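Local structure of exopolyphosphatase (Aquifex aeolicus, 1T6C) at residues M12-I17 / T27-K32; G123-L128 / L305-L310; V130-K135 / S296-R301; E137-V142 / F154-K159. The protein probably hydrolyses phosphoanhydride bonds in inorganic polyphosphate and guanosine pentaphosphate, as a calcium-binding member of the Ppx/GppA family with an actin-like fold. One frame throughout, in Å; residues are numbered along the deposited sequence.

Contacts 1 and 4 each pair the first two strands of a sheet, one in each half of the actin-like fold. Both rest on straight backbone hydrogen bonds. Contact 1 is the more buried; contact 4 runs from a buried sulfur-aromatic pair out to a water-laced surface. Contacts 2 and 3 both use helix 119-133. Contact 2 sets it against helix 300-313, contact 3 against the strand end and loop that lead into that helix. They are held by side-chain packing, with one shared water in contact 2. Contact 2 is mostly buried and contact 3 partly so. Contact 1 meets contact 2 through L305 and contact 3 through S16 and R301; contact 4 meets contact 2 through Y127.

Contact 1. Residues M12-I17 / T27-K32; sequences MRVASI and TIAQIK
S16 pairs with T27, and M12 with I31, in the antiparallel beta hairpin of strands 12-19 and 23-32. The first pair lies toward the turn, the second toward the open end. The strands are the first two in the chain of the five-stranded sheet in one half of the actin-like fold, next to each other inside it. Six backbone hydrogen bonds join them, in three hydrogen-bonded pairs: M12 with I31, V14 with A29 and S16 with T27. The A29 N to V14 O bond is 2.8 Å long and nearly straight, at 171°. The M12 N to I31 O bond, at the end of the ladder, is longer at 3.2 Å. CA-H groups add to the ladder, as where A15 CA lies 3.1 Å from T27 O.

Apolar contacts lie on both faces of the sheet. On the face of M12, V14 and S16, I31 CG2 reaches M12 CB at 3.7 Å. I31 CG1 lies anti to the backbone N (chi1 177°), which leaves CG2 as the branch beside M12. Helix 300-313 packs on this face, with L305 against S16 and T27. On the other face A15 CB meets I28 CG1, and V82 touches both residues.

The polar side chains meet through water. S16 OG is hydrogen-bonded to R301 O of the helix, and it also accepts from a water that is bonded to T27 OG1. On the opposite face R13 sends NH1 to F80 O. A second water lies in the guanidinium plane, at its edge, and accepts from R13 NE at 3.0 Å.

Contact 2. Residues G123-L128 / L305-L310; sequences GRYAYL and LVSEVL
The helical segments 123-128 and 305-310 cross at 76°, with their axes 9.3 Å apart and L128 and V306 closest by CA atoms. L128 does most of the touching. Its CB meets V306 CG1 at 4.1 Å, and V306 CG1 also lies near the backbone O of L128. The two methyls of L128 then part. CD1 rests on S307 CB at 3.9 Å, while CD2 reaches L310 CD1 at 4.1 Å. The leucine side chains cross obliquely there, and Y158 touches both.

These two helices pack between the two sheets of the actin-like fold. Helix 119-133 leans on strand 139-146 through A126 and Y127. Helix 300-313 leans on strands 23-32 and 35-45 through L305, V306 and V309.

Y125 approaches with the edge of its ring. S307 CB lies in the ring plane, 3.7 Å from Y125 CE1. The hydroxyl of S307 is anti to its backbone N (chi1 175°), directed to a water shared with Y125. This water is 2.9 Å from Y125 OH, in the plane of the ring, and 2.8 Å from S307 OG. It donates a longer hydrogen bond to E308 OE2. One water thus ties three polar side chains from both helices. S307 OG is also bonded to a pentanediol molecule, probably from the crystallisation liquor. The other carboxylate oxygen, E308 OE1, forms a salt bridge with R84.

Contact 3. Residues V130-K135 / S296-R301; sequences VAYSLK and SDWGLR
W298 lies against the C-terminal end of helix 119-133, where Y132 and S133 meet its indole. W298 belongs to the loop that leads from strand 292-296 into helix 300-313. In this actin-like fold the contact joins the end of strand 292-296 and the loop after it to the C-terminal end of helix 119-133.

The tryptophan can be followed outward. Its CB lies 4.0 Å from S133 OG. CG is anti to the carbonyl carbon (chi1 -79°), and from there the six-membered ring runs along the helix end. CD2 and CE3 are next to S133 CB, with CE3 the nearer at 3.8 Å. CZ3 then touches Y132 CD2 at 3.6 Å, and CH2 comes near Y132 CE2. The two six-membered rings come together at their margins without stacking, the planes 17° apart. L36 and I38 of strand 35-45 also touch W298, and L36 N is hydrogen-bonded to Y132 OH.

S296 makes the rest of the contact. Its CB meets L134 CD1 at 3.7 Å, and its hydroxyl is near V130 CG2. S133 OG is bonded to A129 O and H235 NE2. V130 and L134 also touch V210, so the same patch reaches strand 208-212.

Two side chains bond to backbone carbonyls of their own segment. K135 NZ folds back to Y132 O at 2.7 Å. S296 OG donates to W298 O at 2.8 Å, in the carbonyl plane and on a lone pair.

Contact 4. Residues E137-V142 / F154-K159; sequences EGEVCV and FGKGYK
C141 and F154 make the tight, buried end of this contact. The sulfur sits over one face of the ring, 3.5 Å above its plane and offset toward the rim. C141 SG is anti to the backbone N (chi1 -178°), which extends it over F154 CE1 and CZ. The SG to CE1 distance is 3.6 Å. V206 touches both residues, and the F154 ring also makes a cation-pi contact with K204.

Beside this pair the backbones are firmly joined. V140 N bonds to G155 O at 2.8 Å and 170°, and G155 N bonds back to V140 O at 3.0 Å. F154 CA adds a CA-H contact to the same V140 O at 3.2 Å.

Toward G138 and K156 the contact loosens and water enters. K156 is modelled in two conformers. In one of them its side chain crosses that of E139 at about a right angle, with K156 CD close to E139 OE2. The charged ends, OE2 and NZ, are then 4.8 Å apart, and a water lies between them. E139 OE1 has its salt bridge with R161 instead. Another water links G138 O to G157 N, just beyond the paired strands. K156 to K159 form a type II' turn with G157 at its second position.

The strands are the paired arms of a beta hairpin, 139-146 with 149-156, in the second sheet of the actin-like fold. Its far end carries the calcium site of D144, G146, S149 and E151.

Contact 1. Residues M12-I17 / T27-K32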
loop_
_atom_site.group_PDB
_atom_site.type_symbol
_atom_site.label_atom_id
_atom_site.label_comp_id
_atom_site.label_asym_id
_atom_site.label_seq_id
_atom_site.Cartn_x
_atom_site.Cartn_y
_atom_site.Cartn_z
ATOM N N MET A 12 -6.262 25.101 3.532
ATOM C CA MET A 12 -4.965 24.748 4.073
ATOM C C MET A 12 -4.369 23.678 3.164
ATOM O O MET A 12 -5.074 22.824 2.640
ATOM C CB MET A 12 -5.112 24.192 5.492
ATOM C CG MET A 12 -3.835 23.686 6.062
ATOM S SD MET A 12 -3.934 23.295 7.782
ATOM C CE MET A 12 -4.165 24.973 8.512
ATOM N N ARG A 13 -3.074 23.747 2.976
ATOM C CA ARG A 13 -2.355 22.683 2.283
ATOM C C ARG A 13 -1.593 21.819 3.281
ATOM O O ARG A 13 -1.029 22.314 4.269
ATOM C CB ARG A 13 -1.413 23.268 1.250
ATOM C CG ARG A 13 -2.141 23.968 0.132
ATOM C CD ARG A 13 -1.227 24.730 -0.761
ATOM N NE ARG A 13 -1.919 25.152 -1.962
ATOM C CZ ARG A 13 -1.331 25.833 -2.917
ATOM N NH1 ARG A 13 -0.039 26.159 -2.830
ATOM N NH2 ARG A 13 -2.010 26.172 -3.989
ATOM N N VAL A 14 -1.572 20.508 3.012
ATOM C CA VAL A 14 -0.916 19.501 3.856
ATOM C C VAL A 14 -0.145 18.567 2.935
ATOM O O VAL A 14 -0.443 18.461 1.748
ATOM C CB VAL A 14 -1.943 18.735 4.750
ATOM C CG1 VAL A 14 -2.654 19.741 5.646
ATOM C CG2 VAL A 14 -2.927 17.936 3.952
ATOM N N ALA A 15 0.882 17.936 3.468
ATOM C CA ALA A 15 1.693 17.034 2.679
ATOM C C ALA A 15 2.160 15.841 3.469
ATOM O O ALA A 15 2.332 15.896 4.688
ATOM C CB ALA A 15 2.890 17.747 2.166
ATOM N N SER A 16 2.438 14.772 2.728
ATOM C CA SER A 16 3.011 13.560 3.275
ATOM C C SER A 16 4.211 13.183 2.449
ATOM O O SER A 16 4.215 13.420 1.241
ATOM C CB SER A 16 2.010 12.385 3.319
ATOM O OG SER A 16 1.664 11.970 2.032
ATOM N N ILE A 17 5.209 12.627 3.117
ATOM C CA ILE A 17 6.390 12.040 2.457
ATOM C C ILE A 17 6.484 10.629 2.997
ATOM O O ILE A 17 6.405 10.407 4.205
ATOM C CB ILE A 17 7.624 12.844 2.787
ATOM C CG1 ILE A 17 7.549 14.225 2.139
ATOM C CG2 ILE A 17 8.856 12.092 2.345
ATOM C CD1 ILE A 17 8.673 15.148 2.528
ATOM N N THR A 27 3.274 13.771 -1.498
ATOM C CA THR A 27 1.899 14.062 -1.832
ATOM C C THR A 27 1.459 15.359 -1.149
ATOM O O THR A 27 1.634 15.497 0.032
ATOM C CB THR A 27 0.965 12.897 -1.388
ATOM O OG1 THR A 27 1.471 11.636 -1.869
ATOM C CG2 THR A 27 -0.441 13.080 -1.978
ATOM N N ILE A 28 0.937 16.308 -1.913
ATOM C CA ILE A 28 0.466 17.586 -1.385
ATOM C C ILE A 28 -1.013 17.662 -1.690
ATOM O O ILE A 28 -1.420 17.381 -2.822
ATOM C CB ILE A 28 1.185 18.804 -1.981
ATOM C CG1 ILE A 28 2.708 18.731 -1.772
ATOM C CG2 ILE A 28 0.639 20.076 -1.360
ATOM C CD1 ILE A 28 3.490 19.925 -2.292
ATOM N N ALA A 29 -1.808 18.041 -0.691
ATOM C CA ALA A 29 -3.250 18.153 -0.854
ATOM C C ALA A 29 -3.693 19.510 -0.331
ATOM O O ALA A 29 -3.019 20.114 0.507
ATOM C CB ALA A 29 -3.928 17.070 -0.138
ATOM N N GLN A 30 -4.818 19.985 -0.846
ATOM C CA GLN A 30 -5.528 21.110 -0.215
ATOM C C GLN A 30 -6.758 20.597 0.488
ATOM O O GLN A 30 -7.374 19.642 0.038
ATOM C CB GLN A 30 -5.889 22.172 -1.258
ATOM C CG GLN A 30 -6.814 21.738 -2.340
ATOM C CD GLN A 30 -7.636 22.901 -2.942
ATOM O OE1 GLN A 30 -8.870 22.777 -3.145
ATOM N NE2 GLN A 30 -6.960 24.015 -3.226
ATOM N N ILE A 31 -7.102 21.216 1.615
ATOM C CA ILE A 31 -8.356 20.943 2.269
ATOM C C ILE A 31 -9.207 22.218 2.169
ATOM O O ILE A 31 -8.759 23.289 2.554
ATOM C CB ILE A 31 -8.159 20.461 3.728
ATOM C CG1 ILE A 31 -9.511 20.255 4.418
ATOM C CG2 ILE A 31 -7.360 21.410 4.502
ATOM C CD1 ILE A 31 -10.120 18.871 4.231
ATOM N N LYS A 32 -10.398 22.075 1.608
ATOM C CA LYS A 32 -11.306 23.198 1.357
ATOM C C LYS A 32 -12.714 22.754 1.773
ATOM O O LYS A 32 -13.271 21.895 1.134
ATOM C CB LYS A 32 -11.250 23.532 -0.137
ATOM C CG LYS A 32 -12.248 24.585 -0.681
ATOM C CD LYS A 32 -12.018 24.726 -2.181
ATOM C CE LYS A 32 -13.154 25.397 -2.903
ATOM N NZ LYS A 32 -12.651 25.889 -4.221
HETATM O O HOH W 1 -4.752 25.156 -2.937
HETATM O O HOH W 2 3.437 10.688 -0.028
#

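Contact 2. Residues G123-L128 / L305-L310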
loop_
_atom_site.group_PDB
_atom_site.type_symbol
_atom_site.label_atom_id
_atom_site.label_comp_id
_atom_site.label_asym_id
_atom_site.label_seq_id
_atom_site.Cartn_x
_atom_site.Cartn_y
_atom_site.Cartn_z
ATOM N N GLY A 123 -1.015 0.542 8.496
ATOM C CA GLY A 123 -2.399 0.096 8.430
ATOM C C GLY A 123 -3.387 1.086 9.040
ATOM O O GLY A 123 -4.461 1.372 8.466
ATOM N N ARG A 124 -3.020 1.632 10.182
ATOM C CA ARG A 124 -3.847 2.651 10.830
ATOM C C ARG A 124 -4.039 3.893 9.932
ATOM O O ARG A 124 -5.129 4.416 9.808
ATOM C CB ARG A 124 -3.287 3.060 12.213
ATOM C CG ARG A 124 -3.267 1.932 13.251
ATOM C CD ARG A 124 -2.723 2.325 14.629
ATOM N NE ARG A 124 -2.467 1.133 15.458
ATOM C CZ ARG A 124 -1.277 0.558 15.670
ATOM N NH1 ARG A 124 -0.144 1.056 15.169
ATOM N NH2 ARG A 124 -1.210 -0.556 16.389
ATOM N N TYR A 125 -2.985 4.342 9.273
ATOM C CA TYR A 125 -3.097 5.452 8.353
ATOM C C TYR A 125 -3.948 5.079 7.139
ATOM O O TYR A 125 -4.789 5.859 6.716
ATOM C CB TYR A 125 -1.707 5.880 7.883
ATOM C CG TYR A 125 -0.956 6.791 8.817
ATOM C CD1 TYR A 125 -1.449 8.054 9.142
ATOM C CD2 TYR A 125 0.312 6.439 9.288
ATOM C CE1 TYR A 125 -0.737 8.891 9.955
ATOM C CE2 TYR A 125 1.017 7.260 10.113
ATOM C CZ TYR A 125 0.488 8.474 10.466
ATOM O OH TYR A 125 1.214 9.312 11.270
ATOM N N ALA A 126 -3.760 3.879 6.582
ATOM C CA ALA A 126 -4.517 3.446 5.405
ATOM C C ALA A 126 -5.985 3.381 5.758
ATOM O O ALA A 126 -6.820 3.750 4.954
ATOM C CB ALA A 126 -4.025 2.116 4.938
ATOM N N TYR A 127 -6.279 2.920 6.965
ATOM C CA TYR A 127 -7.652 2.882 7.439
ATOM C C TYR A 127 -8.305 4.265 7.458
ATOM O O TYR A 127 -9.474 4.416 7.039
ATOM C CB TYR A 127 -7.702 2.237 8.823
ATOM C CG TYR A 127 -9.102 2.063 9.324
ATOM C CD1 TYR A 127 -9.754 3.116 9.960
ATOM C CD2 TYR A 127 -9.750 0.850 9.195
ATOM C CE1 TYR A 127 -11.034 2.963 10.410
ATOM C CE2 TYR A 127 -11.053 0.690 9.642
ATOM C CZ TYR A 127 -11.661 1.743 10.276
ATOM O OH TYR A 127 -12.955 1.606 10.719
ATOM N N LEU A 128 -7.593 5.275 7.930
ATOM C CA LEU A 128 -8.084 6.662 7.864
ATOM C C LEU A 128 -8.363 7.115 6.446
ATOM O O LEU A 128 -9.303 7.812 6.184
ATOM C CB LEU A 128 -7.099 7.645 8.505
ATOM C CG LEU A 128 -6.886 7.505 10.005
ATOM C CD1 LEU A 128 -5.893 8.571 10.477
ATOM C CD2 LEU A 128 -8.185 7.669 10.742
ATOM N N LEU A 305 -2.365 12.343 5.122
ATOM C CA LEU A 305 -2.975 13.645 4.864
ATOM C C LEU A 305 -4.247 13.779 5.693
ATOM O O LEU A 305 -4.510 14.826 6.297
ATOM C CB LEU A 305 -3.304 13.830 3.398
ATOM C CG LEU A 305 -2.202 13.577 2.381
ATOM C CD1 LEU A 305 -2.800 13.535 1.006
ATOM C CD2 LEU A 305 -1.121 14.640 2.480
ATOM N N VAL A 306 -5.039 12.714 5.725
ATOM C CA VAL A 306 -6.266 12.727 6.502
ATOM C C VAL A 306 -5.935 12.954 7.980
ATOM O O VAL A 306 -6.598 13.735 8.663
ATOM C CB VAL A 306 -7.089 11.429 6.312
ATOM C CG1 VAL A 306 -8.256 11.414 7.278
ATOM C CG2 VAL A 306 -7.592 11.314 4.872
ATOM N N SER A 307 -4.911 12.282 8.473
ATOM C CA SER A 307 -4.504 12.404 9.864
ATOM C C SER A 307 -4.145 13.849 10.193
ATOM O O SER A 307 -4.512 14.348 11.264
ATOM C CB SER A 307 -3.330 11.477 10.140
ATOM O OG SER A 307 -2.840 11.648 11.453
ATOM N N GLU A 308 -3.476 14.528 9.267
ATOM C CA GLU A 308 -3.066 15.902 9.505
ATOM C C GLU A 308 -4.275 16.807 9.590
ATOM O O GLU A 308 -4.296 17.716 10.423
ATOM C CB GLU A 308 -2.063 16.396 8.445
ATOM C CG GLU A 308 -0.647 15.863 8.640
ATOM C CD GLU A 308 -0.061 16.046 10.057
ATOM O OE1 GLU A 308 -0.100 17.175 10.604
ATOM O OE2 GLU A 308 0.451 15.057 10.629
ATOM N N VAL A 309 -5.290 16.546 8.782
ATOM C CA VAL A 309 -6.538 17.306 8.814
ATOM C C VAL A 309 -7.289 17.076 10.124
ATOM O O VAL A 309 -7.753 18.042 10.756
ATOM C CB VAL A 309 -7.450 16.955 7.644
ATOM C CG1 VAL A 309 -8.835 17.644 7.782
ATOM C CG2 VAL A 309 -6.769 17.320 6.305
ATOM N N LEU A 310 -7.405 15.822 10.549
ATOM C CA LEU A 310 -8.001 15.536 11.856
ATOM C C LEU A 310 -7.250 16.237 12.994
ATOM O O LEU A 310 -7.878 16.735 13.913
ATOM C CB LEU A 310 -8.104 14.023 12.125
ATOM C CG LEU A 310 -8.971 13.211 11.154
ATOM C CD1 LEU A 310 -8.756 11.714 11.365
ATOM C CD2 LEU A 310 -10.460 13.549 11.254
HETATM O O HOH W 3 -0.070 11.939 11.266
#

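Contact 3. Residues V130-K135 / S296-R301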
loop_
_atom_site.group_PDB
_atom_site.type_symbol
_atom_site.label_atom_id
_atom_site.label_comp_id
_atom_site.label_asym_id
_atom_site.label_seq_id
_atom_site.Cartn_x
_atom_site.Cartn_y
_atom_site.Cartn_z
ATOM N N VAL A 130 -9.411 5.339 4.014
ATOM C CA VAL A 130 -10.610 4.651 3.595
ATOM C C VAL A 130 -11.814 5.278 4.297
ATOM O O VAL A 130 -12.868 5.474 3.693
ATOM C CB VAL A 130 -10.503 3.160 3.913
ATOM C CG1 VAL A 130 -11.822 2.485 3.759
ATOM C CG2 VAL A 130 -9.478 2.514 3.014
ATOM N N ALA A 131 -11.650 5.565 5.572
ATOM C CA ALA A 131 -12.713 6.194 6.331
ATOM C C ALA A 131 -13.165 7.487 5.683
ATOM O O ALA A 131 -14.361 7.738 5.556
ATOM C CB ALA A 131 -12.317 6.400 7.792
ATOM N N TYR A 132 -12.222 8.293 5.234
ATOM C CA TYR A 132 -12.521 9.534 4.560
ATOM C C TYR A 132 -13.045 9.322 3.141
ATOM O O TYR A 132 -14.073 9.875 2.749
ATOM C CB TYR A 132 -11.277 10.428 4.525
ATOM C CG TYR A 132 -11.519 11.629 3.681
ATOM C CD1 TYR A 132 -12.254 12.692 4.176
ATOM C CD2 TYR A 132 -11.081 11.694 2.358
ATOM C CE1 TYR A 132 -12.515 13.781 3.396
ATOM C CE2 TYR A 132 -11.363 12.798 1.556
ATOM C CZ TYR A 132 -12.100 13.824 2.097
ATOM O OH TYR A 132 -12.415 14.932 1.371
ATOM N N SER A 133 -12.332 8.526 2.350
ATOM C CA SER A 133 -12.590 8.455 0.913
ATOM C C SER A 133 -13.676 7.512 0.465
ATOM O O SER A 133 -14.127 7.615 -0.697
ATOM C CB SER A 133 -11.304 8.108 0.164
ATOM O OG SER A 133 -10.925 6.779 0.380
ATOM N N LEU A 134 -14.114 6.615 1.351
ATOM C CA LEU A 134 -15.175 5.652 1.037
ATOM C C LEU A 134 -16.304 5.615 2.057
ATOM O O LEU A 134 -17.410 5.183 1.716
ATOM C CB LEU A 134 -14.612 4.235 0.887
ATOM C CG LEU A 134 -13.809 3.977 -0.404
ATOM C CD1 LEU A 134 -13.165 2.591 -0.311
ATOM C CD2 LEU A 134 -14.685 4.092 -1.649
ATOM N N LYS A 135 -16.011 6.008 3.282
ATOM C CA LYS A 135 -16.997 5.990 4.390
ATOM C C LYS A 135 -17.741 4.651 4.461
ATOM O O LYS A 135 -18.968 4.612 4.447
ATOM C CB LYS A 135 -17.958 7.203 4.270
ATOM C CG LYS A 135 -17.208 8.547 4.324
ATOM C CD LYS A 135 -18.055 9.820 4.096
ATOM C CE LYS A 135 -17.244 10.904 3.304
ATOM N NZ LYS A 135 -15.967 11.446 3.949
ATOM N N SER A 296 -10.283 0.559 -2.826
ATOM C CA SER A 296 -9.821 1.919 -2.571
ATOM C C SER A 296 -8.549 2.214 -3.344
ATOM O O SER A 296 -7.612 1.426 -3.326
ATOM C CB SER A 296 -9.530 2.109 -1.079
ATOM O OG SER A 296 -9.043 3.423 -0.871
ATOM N N ASP A 297 -8.536 3.361 -4.001
ATOM C CA ASP A 297 -7.323 3.920 -4.597
ATOM C C ASP A 297 -6.424 4.613 -3.579
ATOM O O ASP A 297 -5.253 4.814 -3.859
ATOM C CB ASP A 297 -7.667 4.890 -5.728
ATOM C CG ASP A 297 -6.444 5.393 -6.438
ATOM O OD1 ASP A 297 -6.071 6.585 -6.231
ATOM O OD2 ASP A 297 -5.780 4.647 -7.174
ATOM N N TRP A 298 -6.958 4.978 -2.420
ATOM C CA TRP A 298 -6.200 5.637 -1.373
ATOM C C TRP A 298 -5.740 4.674 -0.265
ATOM O O TRP A 298 -6.441 3.726 0.084
ATOM C CB TRP A 298 -7.078 6.709 -0.745
ATOM C CG TRP A 298 -7.164 7.981 -1.559
ATOM C CD1 TRP A 298 -6.868 8.143 -2.889
ATOM C CD2 TRP A 298 -7.529 9.269 -1.069
ATOM N NE1 TRP A 298 -7.021 9.465 -3.247
ATOM C CE2 TRP A 298 -7.442 10.172 -2.152
ATOM C CE3 TRP A 298 -7.895 9.766 0.192
ATOM C CZ2 TRP A 298 -7.713 11.537 -2.015
ATOM C CZ3 TRP A 298 -8.167 11.144 0.325
ATOM C CH2 TRP A 298 -8.084 11.991 -0.771
ATOM N N GLY A 299 -4.567 4.943 0.300
ATOM C CA GLY A 299 -4.001 4.138 1.354
ATOM C C GLY A 299 -3.116 4.999 2.234
ATOM O O GLY A 299 -3.451 6.156 2.532
ATOM N N LEU A 300 -1.986 4.444 2.654
ATOM C CA LEU A 300 -1.057 5.119 3.573
ATOM C C LEU A 300 -0.785 6.583 3.247
ATOM O O LEU A 300 -0.974 7.442 4.103
ATOM C CB LEU A 300 0.289 4.370 3.617
ATOM C CG LEU A 300 1.476 5.048 4.330
ATOM C CD1 LEU A 300 1.154 5.321 5.810
ATOM C CD2 LEU A 300 2.701 4.242 4.180
ATOM N N ARG A 301 -0.297 6.866 2.032
ATOM C CA ARG A 301 0.139 8.206 1.700
ATOM C C ARG A 301 -0.963 9.243 1.858
ATOM O O ARG A 301 -0.751 10.338 2.319
ATOM C CB ARG A 301 0.650 8.246 0.279
ATOM C CG ARG A 301 1.939 7.545 0.126
ATOM C CD ARG A 301 2.430 7.603 -1.315
ATOM N NE ARG A 301 3.006 6.340 -1.683
ATOM C CZ ARG A 301 2.395 5.381 -2.355
ATOM N NH1 ARG A 301 1.158 5.517 -2.791
ATOM N NH2 ARG A 301 3.053 4.268 -2.612
#

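Contact 4. Residues E137-V142 / F154-K159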
loop_
_atom_site.group_PDB
_atom_site.type_symbol
_atom_site.label_atom_id
_atom_site.label_comp_id
_atom_site.label_asym_id
_atom_site.label_seq_id
_atom_site.Cartn_x
_atom_site.Cartn_y
_atom_site.Cartn_z
ATOM N N GLU A 137 -19.619 1.333 5.677
ATOM C CA GLU A 137 -20.579 1.178 6.762
ATOM C C GLU A 137 -20.351 -0.041 7.618
ATOM O O GLU A 137 -19.800 -1.060 7.195
ATOM C CB GLU A 137 -21.985 1.083 6.176
ATOM C CG GLU A 137 -22.522 2.392 5.659
ATOM C CD GLU A 137 -23.938 2.255 5.150
ATOM O OE1 GLU A 137 -24.197 1.334 4.342
ATOM O OE2 GLU A 137 -24.791 3.063 5.562
ATOM N N GLY A 138 -20.833 0.044 8.855
ATOM C CA GLY A 138 -20.772 -1.057 9.765
ATOM C C GLY A 138 -19.375 -1.363 10.243
ATOM O O GLY A 138 -18.533 -0.475 10.328
ATOM N N GLU A 139 -19.153 -2.612 10.583
ATOM C CA GLU A 139 -17.869 -3.102 11.034
ATOM C C GLU A 139 -17.040 -3.323 9.787
ATOM O O GLU A 139 -17.426 -4.070 8.880
ATOM C CB GLU A 139 -18.007 -4.408 11.814
ATOM C CG GLU A 139 -18.762 -4.287 13.143
ATOM C CD GLU A 139 -18.196 -3.217 14.060
ATOM O OE1 GLU A 139 -16.976 -3.208 14.261
ATOM O OE2 GLU A 139 -18.972 -2.378 14.553
ATOM N N VAL A 140 -15.889 -2.675 9.762
ATOM C CA VAL A 140 -15.062 -2.623 8.567
ATOM C C VAL A 140 -13.751 -3.373 8.771
ATOM O O VAL A 140 -13.167 -3.316 9.838
ATOM C CB VAL A 140 -14.714 -1.161 8.286
ATOM C CG1 VAL A 140 -13.849 -1.064 7.038
ATOM C CG2 VAL A 140 -15.971 -0.315 8.117
ATOM N N CYS A 141 -13.295 -4.070 7.731
ATOM C CA CYS A 141 -11.935 -4.565 7.693
ATOM C C CYS A 141 -11.279 -4.036 6.436
ATOM O O CYS A 141 -11.766 -4.259 5.325
ATOM C CB CYS A 141 -11.867 -6.079 7.738
ATOM S SG CYS A 141 -10.156 -6.675 7.733
ATOM N N VAL A 142 -10.188 -3.283 6.625
ATOM C CA VAL A 142 -9.385 -2.781 5.521
ATOM C C VAL A 142 -8.259 -3.791 5.340
ATOM O O VAL A 142 -7.582 -4.133 6.299
ATOM C CB VAL A 142 -8.850 -1.376 5.824
ATOM C CG1 VAL A 142 -7.841 -0.927 4.793
ATOM C CG2 VAL A 142 -9.983 -0.403 5.848
ATOM N N PHE A 154 -9.258 -3.423 11.492
ATOM C CA PHE A 154 -10.652 -3.500 11.875
ATOM C C PHE A 154 -11.077 -2.249 12.620
ATOM O O PHE A 154 -10.374 -1.741 13.493
ATOM C CB PHE A 154 -10.858 -4.698 12.786
ATOM C CG PHE A 154 -10.516 -6.004 12.158
ATOM C CD1 PHE A 154 -11.480 -6.736 11.462
ATOM C CD2 PHE A 154 -9.249 -6.496 12.274
ATOM C CE1 PHE A 154 -11.155 -7.963 10.903
ATOM C CE2 PHE A 154 -8.911 -7.742 11.704
ATOM C CZ PHE A 154 -9.853 -8.448 11.023
ATOM N N GLY A 155 -12.237 -1.760 12.264
ATOM C CA GLY A 155 -12.826 -0.647 12.992
ATOM C C GLY A 155 -14.250 -0.344 12.611
ATOM O O GLY A 155 -14.908 -1.099 11.923
ATOM N N LYS A 156 -14.707 0.818 13.053
ATOM C CA LYS A 156 -15.989 1.359 12.659
ATOM C C LYS A 156 -15.869 2.866 12.524
ATOM O O LYS A 156 -15.309 3.519 13.405
ATOM C CB LYS A 156 -17.050 1.039 13.711
ATOM C CG LYS A 156 -18.405 1.674 13.424
ATOM C CD LYS A 156 -19.528 0.745 13.849
ATOM C CE LYS A 156 -20.835 1.479 14.061
ATOM N NZ LYS A 156 -21.802 1.117 13.001
ATOM N N GLY A 157 -16.351 3.415 11.419
ATOM C CA GLY A 157 -16.170 4.824 11.138
ATOM C C GLY A 157 -14.666 5.126 11.159
ATOM O O GLY A 157 -13.867 4.350 10.607
ATOM N N TYR A 158 -14.266 6.193 11.824
ATOM C CA TYR A 158 -12.854 6.580 11.846
ATOM C C TYR A 158 -12.041 5.884 12.948
ATOM O O TYR A 158 -10.808 6.114 13.075
ATOM C CB TYR A 158 -12.757 8.086 12.015
ATOM C CG TYR A 158 -12.919 8.890 10.760
ATOM C CD1 TYR A 158 -14.156 9.141 10.225
ATOM C CD2 TYR A 158 -11.814 9.384 10.082
ATOM C CE1 TYR A 158 -14.303 9.903 9.099
ATOM C CE2 TYR A 158 -11.960 10.130 8.959
ATOM C CZ TYR A 158 -13.188 10.390 8.457
ATOM O OH TYR A 158 -13.341 11.157 7.324
ATOM N N LYS A 159 -12.698 5.030 13.746
ATOM C CA LYS A 159 -12.078 4.411 14.895
ATOM C C LYS A 159 -11.494 3.068 14.541
ATOM O O LYS A 159 -12.202 2.182 14.124
ATOM C CB LYS A 159 -13.107 4.202 16.030
ATOM C CG LYS A 159 -12.492 3.623 17.267
ATOM C CD LYS A 159 -13.443 3.600 18.460
ATOM C CE LYS A 159 -14.029 2.244 18.679
ATOM N NZ LYS A 159 -15.166 2.307 19.676
HETATM O O HOH W 4 -18.170 2.080 9.557
HETATM O O HOH W 5 -22.062 2.381 9.978
HETATM O O HOH W 6 -14.626 -4.188 12.762
HETATM O O HOH W 7 -21.754 -1.480 13.047
#